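Local coordinates for protein aminofutalosine deaminase (Helicobacter pylori, PDB 7LKK) that deaminates aminofutalosine in the menaquinone pathway, and probably adenosine too, at an iron-containing active site of the amidohydrolase type, at residues 157-162 with 201-206; 174-179 with 189-194; 254-259 with 263-268. One frame throughout, in Å; residues are numbered along the deposited sequence.

All three contacts are buried and sit in the barrel domain, so the difference between them lies in depth and chemistry, not in core against surface. Contacts 1 and 2 belong together: strands 152-159 and 187-193 are neighbours joined by backbone hydrogen bonds, contact 2 is nested within the chain loop that contact 1 closes, and both carry residues that touch the bound inhibitor. Each packs a strand against a barrel helix by apolar side chains. Contact 3 follows later in the chain and is local, mixing a helical backbone bond with a sulfur-aromatic pair. It meets contact 1 where Tyr256 and Met265 pack against helix 201-213, and only grazes contact 2.

Contact 1. Residues 157-162 with 201-206; sequences LEFLGS and KDMALS. With MCF ((8R)-3-(5-S-methyl-5-thio-beta-D-ribofuranosyl)-3,6,7,8-tetrahydroimidazo[4,5-d][1,3]diazepin-8-ol), chain J.
A chi1 of -180° swings the Phe159 ring away from its own amide nitrogen and out from the end of strand 152-159 toward helix 201-213, while Met203 reaches back with a chain bent at both chi2 (-84°) and chi3. The bends fold the thioether around the far end of the phenyl group instead of laying it over a face. The methyl does the closest touching: Met203 CE lies in the ring plane at the edge, 3.4 Å from Phe159 CZ. Lower on the same side chain, Met203 CB rests 3.5 Å from Phe159 CE2, so the ring end is held by both ends of the methionine. The sulfur is oblique, with Met203 SD 5.3 Å from the Phe159 ring centroid and 67° off the ring normal, and the two side chains cross at about a right angle. Gly161 adds a looser touch, its O 4.4 Å from Met203 CG. Phe172 of helix 166-180 meets the Phe159 ring edge-to-face, and Leu169 of that helix also packs on Met203.

On the inner side of the strand the chemistry changes. The inhibitor's ribose hydroxyl O2S donates to Glu158 OE1 over 2.5 Å, a short bond, and OE1 also pairs with Asn138 ND2. Leu160 CD1 lies 3.8 Å from the inhibitor's methylthio carbon C6S. An apolar outer face toward the helices, with a ligand-binding inner one at the strand's C-terminal end, is the usual layout of a TIM barrel, the fold of the amidohydrolase family, here with a Met-aromatic contact on the outside.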
loop_
_atom_site.group_PDB
_atom_site.type_symbol
_atom_site.label_atom_id
_atom_site.label_comp_id
_atom_site.label_asym_id
_atom_site.label_seq_id
_atom_site.Cartn_x
_atom_site.Cartn_y
_atom_site.Cartn_z
ATOM N N LEU A 157 11.396 -26.837 6.090
ATOM C CA LEU A 157 12.812 -26.935 5.749
ATOM C C LEU A 157 12.938 -26.999 4.234
ATOM O O LEU A 157 12.509 -27.974 3.609
ATOM C CB LEU A 157 13.448 -28.159 6.402
ATOM C CG LEU A 157 14.948 -28.312 6.131
ATOM C CD1 LEU A 157 15.720 -27.110 6.655
ATOM C CD2 LEU A 157 15.488 -29.602 6.725
ATOM N N GLU A 158 13.528 -25.966 3.642
ATOM C CA GLU A 158 13.518 -25.772 2.199
ATOM C C GLU A 158 14.815 -26.280 1.588
ATOM O O GLU A 158 15.907 -25.895 2.022
ATOM C CB GLU A 158 13.321 -24.297 1.857
ATOM C CG GLU A 158 13.441 -23.983 0.383
ATOM C CD GLU A 158 13.274 -22.506 0.100
ATOM O OE1 GLU A 158 14.181 -21.728 0.456
ATOM O OE2 GLU A 158 12.230 -22.125 -0.472
ATOM N N PHE A 159 14.692 -27.125 0.570
ATOM C CA PHE A 159 15.847 -27.718 -0.084
ATOM C C PHE A 159 16.266 -26.882 -1.286
ATOM O O PHE A 159 15.425 -26.460 -2.086
ATOM C CB PHE A 159 15.544 -29.153 -0.518
ATOM C CG PHE A 159 16.696 -29.828 -1.194
ATOM C CD1 PHE A 159 17.703 -30.409 -0.448
ATOM C CD2 PHE A 159 16.781 -29.867 -2.576
ATOM C CE1 PHE A 159 18.773 -31.025 -1.063
ATOM C CE2 PHE A 159 17.848 -30.478 -3.198
ATOM C CZ PHE A 159 18.844 -31.057 -2.440
ATOM N N LEU A 160 17.571 -26.649 -1.405
ATOM C CA LEU A 160 18.179 -25.989 -2.552
ATOM C C LEU A 160 19.237 -26.910 -3.144
ATOM O O LEU A 160 20.014 -27.520 -2.405
ATOM C CB LEU A 160 18.829 -24.652 -2.157
ATOM C CG LEU A 160 18.000 -23.376 -1.977
ATOM C CD1 LEU A 160 17.549 -22.850 -3.329
ATOM C CD2 LEU A 160 16.816 -23.567 -1.044
ATOM N N GLY A 161 19.269 -27.015 -4.471
ATOM C CA GLY A 161 20.290 -27.828 -5.111
ATOM C C GLY A 161 19.988 -28.235 -6.539
ATOM O O GLY A 161 19.102 -29.060 -6.782
ATOM N N SER A 162 20.730 -27.677 -7.495
ATOM C CA SER A 162 20.497 -27.925 -8.912
ATOM C C SER A 162 21.391 -29.016 -9.488
ATOM O O SER A 162 21.296 -29.307 -10.683
ATOM C CB SER A 162 20.689 -26.631 -9.707
ATOM O OG SER A 162 21.753 -25.864 -9.173
ATOM N N LYS A 201 15.669 -32.530 -10.489
ATOM C CA LYS A 201 14.422 -33.291 -10.423
ATOM C C LYS A 201 14.509 -34.438 -9.421
ATOM O O LYS A 201 13.618 -34.615 -8.583
ATOM C CB LYS A 201 14.056 -33.818 -11.811
ATOM C CG LYS A 201 12.730 -34.571 -11.860
ATOM C CD LYS A 201 12.283 -34.804 -13.294
ATOM C CE LYS A 201 10.826 -35.248 -13.361
ATOM N NZ LYS A 201 10.459 -36.149 -12.236
ATOM N N ASP A 202 15.574 -35.238 -9.496
ATOM C CA ASP A 202 15.667 -36.392 -8.608
ATOM C C ASP A 202 15.896 -35.976 -7.161
ATOM O O ASP A 202 15.500 -36.699 -6.240
ATOM C CB ASP A 202 16.772 -37.328 -9.092
ATOM C CG ASP A 202 16.484 -37.885 -10.470
ATOM O OD1 ASP A 202 15.688 -38.843 -10.569
ATOM O OD2 ASP A 202 17.029 -37.346 -11.454
ATOM N N MET A 203 16.508 -34.812 -6.939
ATOM C CA MET A 203 16.590 -34.274 -5.585
ATOM C C MET A 203 15.210 -33.885 -5.069
ATOM O O MET A 203 14.881 -34.141 -3.906
ATOM C CB MET A 203 17.538 -33.074 -5.553
ATOM C CG MET A 203 18.917 -33.369 -6.122
ATOM S SD MET A 203 20.006 -34.120 -4.900
ATOM C CE MET A 203 21.021 -32.725 -4.431
ATOM N N ALA A 204 14.386 -33.273 -5.924
ATOM C CA ALA A 204 13.035 -32.903 -5.515
ATOM C C ALA A 204 12.189 -34.137 -5.229
ATOM O O ALA A 204 11.451 -34.172 -4.238
ATOM C CB ALA A 204 12.375 -32.037 -6.587
ATOM N N LEU A 205 12.285 -35.158 -6.087
ATOM C CA LEU A 205 11.557 -36.401 -5.851
ATOM C C LEU A 205 11.928 -37.011 -4.506
ATOM O O LEU A 205 11.073 -37.573 -3.810
ATOM C CB LEU A 205 11.830 -37.394 -6.981
ATOM C CG LEU A 205 11.319 -37.022 -8.374
ATOM C CD1 LEU A 205 11.867 -37.987 -9.416
ATOM C CD2 LEU A 205 9.801 -37.007 -8.398
ATOM N N SER A 206 13.202 -36.911 -4.123
ATOM C CA SER A 206 13.632 -37.444 -2.835
ATOM C C SER A 206 13.025 -36.656 -1.680
ATOM O O SER A 206 12.590 -37.244 -0.683
ATOM C CB SER A 206 15.158 -37.439 -2.748
ATOM O OG SER A 206 15.598 -38.098 -1.574
HETATM O O8 MCF J . 9.832 -16.363 -2.061
HETATM C C8 MCF J . 10.654 -15.225 -2.072
HETATM C C7 MCF J . 11.047 -14.795 -3.481
HETATM N N6 MCF J . 11.154 -15.937 -4.355
HETATM C C5 MCF J . 11.937 -17.080 -3.940
HETATM N N4 MCF J . 12.648 -17.218 -2.674
HETATM C C10 MCF J . 12.845 -16.335 -1.497
HETATM C C9 MCF J . 11.899 -15.382 -1.172
HETATM N N1 MCF J . 12.322 -14.751 -0.086
HETATM C C2 MCF J . 13.485 -15.272 0.303
HETATM N N3 MCF J . 13.793 -16.246 -0.558
HETATM C C1S MCF J . 15.046 -17.057 -0.452
HETATM C C2S MCF J . 14.837 -18.569 -0.702
HETATM O O2S MCF J . 14.429 -19.194 0.439
HETATM O O4S MCF J . 15.873 -16.703 -1.361
HETATM C C4S MCF J . 16.813 -17.993 -1.638
HETATM C C3S MCF J . 16.238 -19.025 -1.090
HETATM O O3S MCF J . 17.003 -19.426 0.146
HETATM C C5S MCF J . 16.958 -18.198 -3.135
HETATM S S5S MCF J . 18.570 -18.955 -3.493
HETATM C C6S MCF J . 18.520 -19.713 -5.143
#

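Contact 2. Residues 174-179 with 189-194; sequences AKFKEL and AALAVH. With MCF ((8R)-3-(5-S-methyl-5-thio-beta-D-ribofuranosyl)-3,6,7,8-tetrahydroimidazo[4,5-d][1,3]diazepin-8-ol), chain J.
Leu179 and Ala189 mark the closest backbone approach, CA to CA 6.2 Å, where helix 174-179 runs roughly antiparallel to strand 189-193 at 151° with the axes 8.8 Å apart. From the helix, Phe176 and Leu179 both point toward the strand. Leu191 starts off to one side, but a chi1 of -71° puts its CG opposite the carbonyl carbon, so that both methyls reach one face of the phenyl ring. Leu191 CD2 lies over that face, displaced toward the rim, 3.9 Å from the Phe176 ring centroid in a CH-pi contact. Leu191 CD1 lies over the same face, closer to the middle of the ring, 3.9 Å from Phe176 CZ. Ala189 CB fits between the two helix residues, 3.7 Å from Leu179 CG and 3.9 Å from Phe176 CE1. Leu210 of helix 201-213 packs on both Phe176 and Leu191.

Just past the strand, His194 leaves this packing for the inhibitor. Its NE2 donates to inhibitor N4 in a weak bond of 3.4 Å, bent to 145°, while ND1 pairs with Ser198 OG, which would help fix the ring's rotation. Between residues 174-179 and 189-194 of this beta-alpha-beta unit the packing is apolar, with no hydrogen bond; the strand's backbone bonds join it to its sheet neighbours, and at its C-terminal end His194 turns to the inhibitor.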
loop_
_atom_site.group_PDB
_atom_site.type_symbol
_atom_site.label_atom_id
_atom_site.label_comp_id
_atom_site.label_asym_id
_atom_site.label_seq_id
_atom_site.Cartn_x
_atom_site.Cartn_y
_atom_site.Cartn_z
ATOM N N ALA A 174 19.324 -35.350 7.312
ATOM C CA ALA A 174 19.758 -35.257 8.696
ATOM C C ALA A 174 19.318 -33.948 9.324
ATOM O O ALA A 174 18.976 -33.902 10.513
ATOM C CB ALA A 174 21.276 -35.429 8.793
ATOM N N LYS A 175 19.311 -32.871 8.542
ATOM C CA LYS A 175 18.817 -31.601 9.066
ATOM C C LYS A 175 17.323 -31.677 9.375
ATOM O O LYS A 175 16.856 -31.101 10.366
ATOM C CB LYS A 175 19.112 -30.470 8.078
ATOM C CG LYS A 175 19.201 -29.098 8.717
ATOM C CD LYS A 175 20.472 -28.955 9.538
ATOM C CE LYS A 175 20.521 -27.617 10.263
ATOM N NZ LYS A 175 21.092 -26.532 9.417
ATOM N N PHE A 176 16.563 -32.393 8.543
ATOM C CA PHE A 176 15.132 -32.532 8.789
ATOM C C PHE A 176 14.860 -33.362 10.036
ATOM O O PHE A 176 13.931 -33.059 10.793
ATOM C CB PHE A 176 14.449 -33.154 7.572
ATOM C CG PHE A 176 12.959 -33.286 7.717
ATOM C CD1 PHE A 176 12.161 -32.164 7.884
ATOM C CD2 PHE A 176 12.355 -34.533 7.692
ATOM C CE1 PHE A 176 10.787 -32.284 8.017
ATOM C CE2 PHE A 176 10.985 -34.660 7.827
ATOM C CZ PHE A 176 10.200 -33.533 7.989
ATOM N N LYS A 177 15.657 -34.410 10.269
ATOM C CA LYS A 177 15.533 -35.175 11.505
ATOM C C LYS A 177 15.766 -34.284 12.718
ATOM O O LYS A 177 15.110 -34.439 13.755
ATOM C CB LYS A 177 16.516 -36.347 11.495
ATOM C CG LYS A 177 16.690 -37.033 12.836
ATOM C CD LYS A 177 15.488 -37.899 13.170
ATOM C CE LYS A 177 15.861 -39.009 14.141
ATOM N NZ LYS A 177 14.753 -39.985 14.327
ATOM N N GLU A 178 16.695 -33.335 12.596
ATOM C CA GLU A 178 16.931 -32.368 13.662
ATOM C C GLU A 178 15.697 -31.508 13.900
ATOM O O GLU A 178 15.353 -31.200 15.047
ATOM C CB GLU A 178 18.137 -31.504 13.296
ATOM C CG GLU A 178 18.539 -30.455 14.309
ATOM C CD GLU A 178 19.801 -29.726 13.889
ATOM O OE1 GLU A 178 20.551 -30.276 13.052
ATOM O OE2 GLU A 178 20.042 -28.605 14.383
ATOM N N LEU A 179 15.010 -31.121 12.822
ATOM C CA LEU A 179 13.773 -30.356 12.956
ATOM C C LEU A 179 12.654 -31.214 13.529
ATOM O O LEU A 179 11.872 -30.747 14.366
ATOM C CB LEU A 179 13.368 -29.786 11.599
ATOM C CG LEU A 179 12.062 -28.989 11.550
ATOM C CD1 LEU A 179 12.119 -27.812 12.510
ATOM C CD2 LEU A 179 11.768 -28.527 10.131
ATOM N N ALA A 189 6.857 -29.881 11.777
ATOM C CA ALA A 189 7.932 -29.933 10.798
ATOM C C ALA A 189 7.368 -30.217 9.413
ATOM O O ALA A 189 6.495 -31.073 9.245
ATOM C CB ALA A 189 8.960 -31.000 11.175
ATOM N N ALA A 190 7.878 -29.493 8.420
ATOM C CA ALA A 190 7.444 -29.637 7.039
ATOM C C ALA A 190 8.655 -29.462 6.132
ATOM O O ALA A 190 9.765 -29.183 6.592
ATOM C CB ALA A 190 6.333 -28.638 6.699
ATOM N N LEU A 191 8.435 -29.629 4.830
ATOM C CA LEU A 191 9.507 -29.626 3.848
ATOM C C LEU A 191 9.129 -28.741 2.671
ATOM O O LEU A 191 7.949 -28.505 2.397
ATOM C CB LEU A 191 9.818 -31.047 3.358
ATOM C CG LEU A 191 10.509 -31.948 4.382
ATOM C CD1 LEU A 191 10.228 -33.413 4.094
ATOM C CD2 LEU A 191 12.004 -31.676 4.394
ATOM N N ALA A 192 10.146 -28.249 1.969
ATOM C CA ALA A 192 9.916 -27.372 0.833
ATOM C C ALA A 192 10.922 -27.655 -0.271
ATOM O O ALA A 192 12.101 -27.908 -0.006
ATOM C CB ALA A 192 9.997 -25.895 1.241
ATOM N N VAL A 193 10.435 -27.618 -1.508
ATOM C CA VAL A 193 11.271 -27.578 -2.701
ATOM C C VAL A 193 11.309 -26.132 -3.164
ATOM O O VAL A 193 10.255 -25.514 -3.355
ATOM C CB VAL A 193 10.711 -28.496 -3.802
ATOM C CG1 VAL A 193 11.576 -28.418 -5.051
ATOM C CG2 VAL A 193 10.594 -29.932 -3.298
ATOM N N HIS A 194 12.512 -25.576 -3.327
ATOM C CA HIS A 194 12.615 -24.134 -3.534
ATOM C C HIS A 194 11.869 -23.694 -4.791
ATOM O O HIS A 194 10.914 -22.915 -4.717
ATOM C CB HIS A 194 14.072 -23.688 -3.606
ATOM C CG HIS A 194 14.217 -22.224 -3.877
ATOM N ND1 HIS A 194 14.553 -21.724 -5.115
ATOM C CD2 HIS A 194 14.024 -21.148 -3.077
ATOM C CE1 HIS A 194 14.582 -20.405 -5.063
ATOM N NE2 HIS A 194 14.265 -20.030 -3.838
HETATM O O8 MCF J . 9.832 -16.363 -2.061
HETATM C C8 MCF J . 10.654 -15.225 -2.072
HETATM C C7 MCF J . 11.047 -14.795 -3.481
HETATM N N6 MCF J . 11.154 -15.937 -4.355
HETATM C C5 MCF J . 11.937 -17.080 -3.940
HETATM N N4 MCF J . 12.648 -17.218 -2.674
HETATM C C10 MCF J . 12.845 -16.335 -1.497
HETATM C C9 MCF J . 11.899 -15.382 -1.172
HETATM N N1 MCF J . 12.322 -14.751 -0.086
HETATM C C2 MCF J . 13.485 -15.272 0.303
HETATM N N3 MCF J . 13.793 -16.246 -0.558
HETATM C C1S MCF J . 15.046 -17.057 -0.452
HETATM C C2S MCF J . 14.837 -18.569 -0.702
HETATM O O2S MCF J . 14.429 -19.194 0.439
HETATM O O4S MCF J . 15.873 -16.703 -1.361
HETATM C C4S MCF J . 16.813 -17.993 -1.638
HETATM C C3S MCF J . 16.238 -19.025 -1.090
HETATM O O3S MCF J . 17.003 -19.426 0.146
HETATM C C5S MCF J . 16.958 -18.198 -3.135
HETATM S S5S MCF J . 18.570 -18.955 -3.493
HETATM C C6S MCF J . 18.520 -19.713 -5.143
#

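Contact 3. Residues 254-259 with 263-268; sequences SLYEGA and IDMFKD
A Met-aromatic contact bridges the short helix 259-264: Tyr256 comes just ahead of it and Met265 follows nine residues later, so the two side chains meet across the helical turn. They cross at about a right angle. Met265 CE sits 3.5 Å from Tyr256 CE1 in an oblique approach, and the sulfur follows alongside, Met265 SD 4.9 Å from the Tyr256 ring centroid. The methyl also reaches the phenol oxygen, with Met265 CE 3.6 Å from Tyr256 OH; that hydroxyl's polar partner is the carbonyl of Val199, which ties the tip of the ring to the neighbouring loop.

The backbone of the approach is braced as well. Ser254 OG donates to Tyr256 O over 2.6 Å, and the chain bends through an inverse gamma turn at Glu257, closed by a weak bond from Gly258 N to Tyr256 O, which leads to Gly258 at the N-cap position. Within the helix, Ile263 N donates to Ala259 O at 2.9 Å, a nearly straight bond (170°). Ile263 has CG1 anti to its carbonyl carbon (chi1 -67°), which leans the branch back along the helix so that CG1 lies 3.3 Å from Ala259 O. A type I turn from Asp264 to Lys267 then leads the chain toward strand 269-275.

Helix 201-213 borders the Tyr256-Met265 side, through Ala204, whose CB lies against Tyr256 OH, and Leu205 and Ile208 against the methionine. Ala259 and Ile263 pack on Phe222 of strand 218-222, and Ile263 also touches helix 281-291, whose Arg286 forms a salt bridge with Asp264.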
loop_
_atom_site.group_PDB
_atom_site.type_symbol
_atom_site.label_atom_id
_atom_site.label_comp_id
_atom_site.label_asym_id
_atom_site.label_seq_id
_atom_site.Cartn_x
_atom_site.Cartn_y
_atom_site.Cartn_z
ATOM N N SER A 254 16.773 -26.569 -18.953
ATOM C CA SER A 254 15.901 -26.570 -17.788
ATOM C C SER A 254 15.990 -27.896 -17.044
ATOM O O SER A 254 16.201 -28.958 -17.637
ATOM C CB SER A 254 14.453 -26.306 -18.205
ATOM O OG SER A 254 13.578 -26.442 -17.101
ATOM N N LEU A 255 15.859 -27.819 -15.719
ATOM C CA LEU A 255 15.784 -29.024 -14.906
ATOM C C LEU A 255 14.469 -29.768 -15.096
ATOM O O LEU A 255 14.354 -30.914 -14.649
ATOM C CB LEU A 255 15.972 -28.673 -13.429
ATOM C CG LEU A 255 17.222 -27.863 -13.081
ATOM C CD1 LEU A 255 17.228 -27.501 -11.605
ATOM C CD2 LEU A 255 18.482 -28.635 -13.455
ATOM N N TYR A 256 13.485 -29.145 -15.742
ATOM C CA TYR A 256 12.177 -29.746 -15.960
ATOM C C TYR A 256 11.689 -29.352 -17.344
ATOM O O TYR A 256 11.723 -28.171 -17.700
ATOM C CB TYR A 256 11.174 -29.295 -14.891
ATOM C CG TYR A 256 11.614 -29.601 -13.480
ATOM C CD1 TYR A 256 11.302 -30.814 -12.884
ATOM C CD2 TYR A 256 12.346 -28.678 -12.743
ATOM C CE1 TYR A 256 11.706 -31.100 -11.594
ATOM C CE2 TYR A 256 12.754 -28.955 -11.453
ATOM C CZ TYR A 256 12.429 -30.169 -10.884
ATOM O OH TYR A 256 12.831 -30.448 -9.599
ATOM N N GLU A 257 11.238 -30.336 -18.120
ATOM C CA GLU A 257 10.730 -30.086 -19.470
ATOM C C GLU A 257 9.257 -29.712 -19.369
ATOM O O GLU A 257 8.368 -30.557 -19.467
ATOM C CB GLU A 257 10.945 -31.298 -20.367
ATOM C CG GLU A 257 10.762 -30.995 -21.848
ATOM C CD GLU A 257 11.712 -29.917 -22.344
ATOM O OE1 GLU A 257 12.936 -30.052 -22.131
ATOM O OE2 GLU A 257 11.231 -28.930 -22.941
ATOM N N GLY A 258 9.002 -28.424 -19.169
ATOM C CA GLY A 258 7.653 -27.908 -19.093
ATOM C C GLY A 258 7.135 -27.828 -17.666
ATOM O O GLY A 258 7.616 -28.499 -16.754
ATOM N N ALA A 259 6.122 -26.982 -17.485
ATOM C CA ALA A 259 5.545 -26.792 -16.158
ATOM C C ALA A 259 4.899 -28.074 -15.644
ATOM O O ALA A 259 4.973 -28.375 -14.446
ATOM C CB ALA A 259 4.530 -25.650 -16.186
ATOM N N ILE A 263 4.911 -29.855 -11.949
ATOM C CA ILE A 263 3.670 -29.988 -11.187
ATOM C C ILE A 263 3.398 -31.448 -10.845
ATOM O O ILE A 263 3.019 -31.776 -9.713
ATOM C CB ILE A 263 2.494 -29.374 -11.972
ATOM C CG1 ILE A 263 2.656 -27.859 -12.098
ATOM C CG2 ILE A 263 1.160 -29.734 -11.318
ATOM C CD1 ILE A 263 1.798 -27.251 -13.189
ATOM N N ASP A 264 3.594 -32.347 -11.814
ATOM C CA ASP A 264 3.229 -33.748 -11.624
ATOM C C ASP A 264 4.006 -34.416 -10.497
ATOM O O ASP A 264 3.526 -35.407 -9.939
ATOM C CB ASP A 264 3.427 -34.525 -12.926
ATOM C CG ASP A 264 2.439 -34.118 -14.001
ATOM O OD1 ASP A 264 1.548 -33.290 -13.713
ATOM O OD2 ASP A 264 2.557 -34.623 -15.139
ATOM N N MET A 265 5.189 -33.897 -10.148
ATOM C CA MET A 265 5.935 -34.448 -9.019
ATOM C C MET A 265 5.123 -34.411 -7.732
ATOM O O MET A 265 5.286 -35.282 -6.870
ATOM C CB MET A 265 7.241 -33.682 -8.816
ATOM C CG MET A 265 8.308 -33.927 -9.863
ATOM S SD MET A 265 9.902 -33.301 -9.298
ATOM C CE MET A 265 9.468 -31.608 -8.900
ATOM N N PHE A 266 4.263 -33.405 -7.574
ATOM C CA PHE A 266 3.483 -33.213 -6.362
ATOM C C PHE A 266 2.102 -33.852 -6.447
ATOM O O PHE A 266 1.223 -33.511 -5.648
ATOM C CB PHE A 266 3.360 -31.717 -6.056
ATOM C CG PHE A 266 4.685 -31.021 -5.906
ATOM C CD1 PHE A 266 5.279 -30.898 -4.661
ATOM C CD2 PHE A 266 5.338 -30.500 -7.010
ATOM C CE1 PHE A 266 6.500 -30.265 -4.519
ATOM C CE2 PHE A 266 6.561 -29.866 -6.875
ATOM C CZ PHE A 266 7.141 -29.746 -5.628
ATOM N N LYS A 267 1.902 -34.767 -7.393
ATOM C CA LYS A 267 0.617 -35.436 -7.556
ATOM C C LYS A 267 0.183 -36.109 -6.260
ATOM O O LYS A 267 0.970 -36.808 -5.614
ATOM C CB LYS A 267 0.706 -36.464 -8.686
ATOM C CG LYS A 267 -0.535 -37.318 -8.859
ATOM C CD LYS A 267 -0.565 -37.973 -10.228
ATOM C CE LYS A 267 -0.676 -39.484 -10.119
ATOM N NZ LYS A 267 0.659 -40.126 -9.952
ATOM N N ASP A 268 -1.077 -35.890 -5.886
ATOM C CA ASP A 268 -1.683 -36.464 -4.685
ATOM C C ASP A 268 -0.864 -36.137 -3.434
ATOM O O ASP A 268 -0.425 -37.016 -2.691
ATOM C CB ASP A 268 -1.865 -37.978 -4.838
ATOM C CG ASP A 268 -2.703 -38.349 -6.046
ATOM O OD1 ASP A 268 -2.231 -39.149 -6.879
ATOM O OD2 ASP A 268 -3.838 -37.846 -6.162
#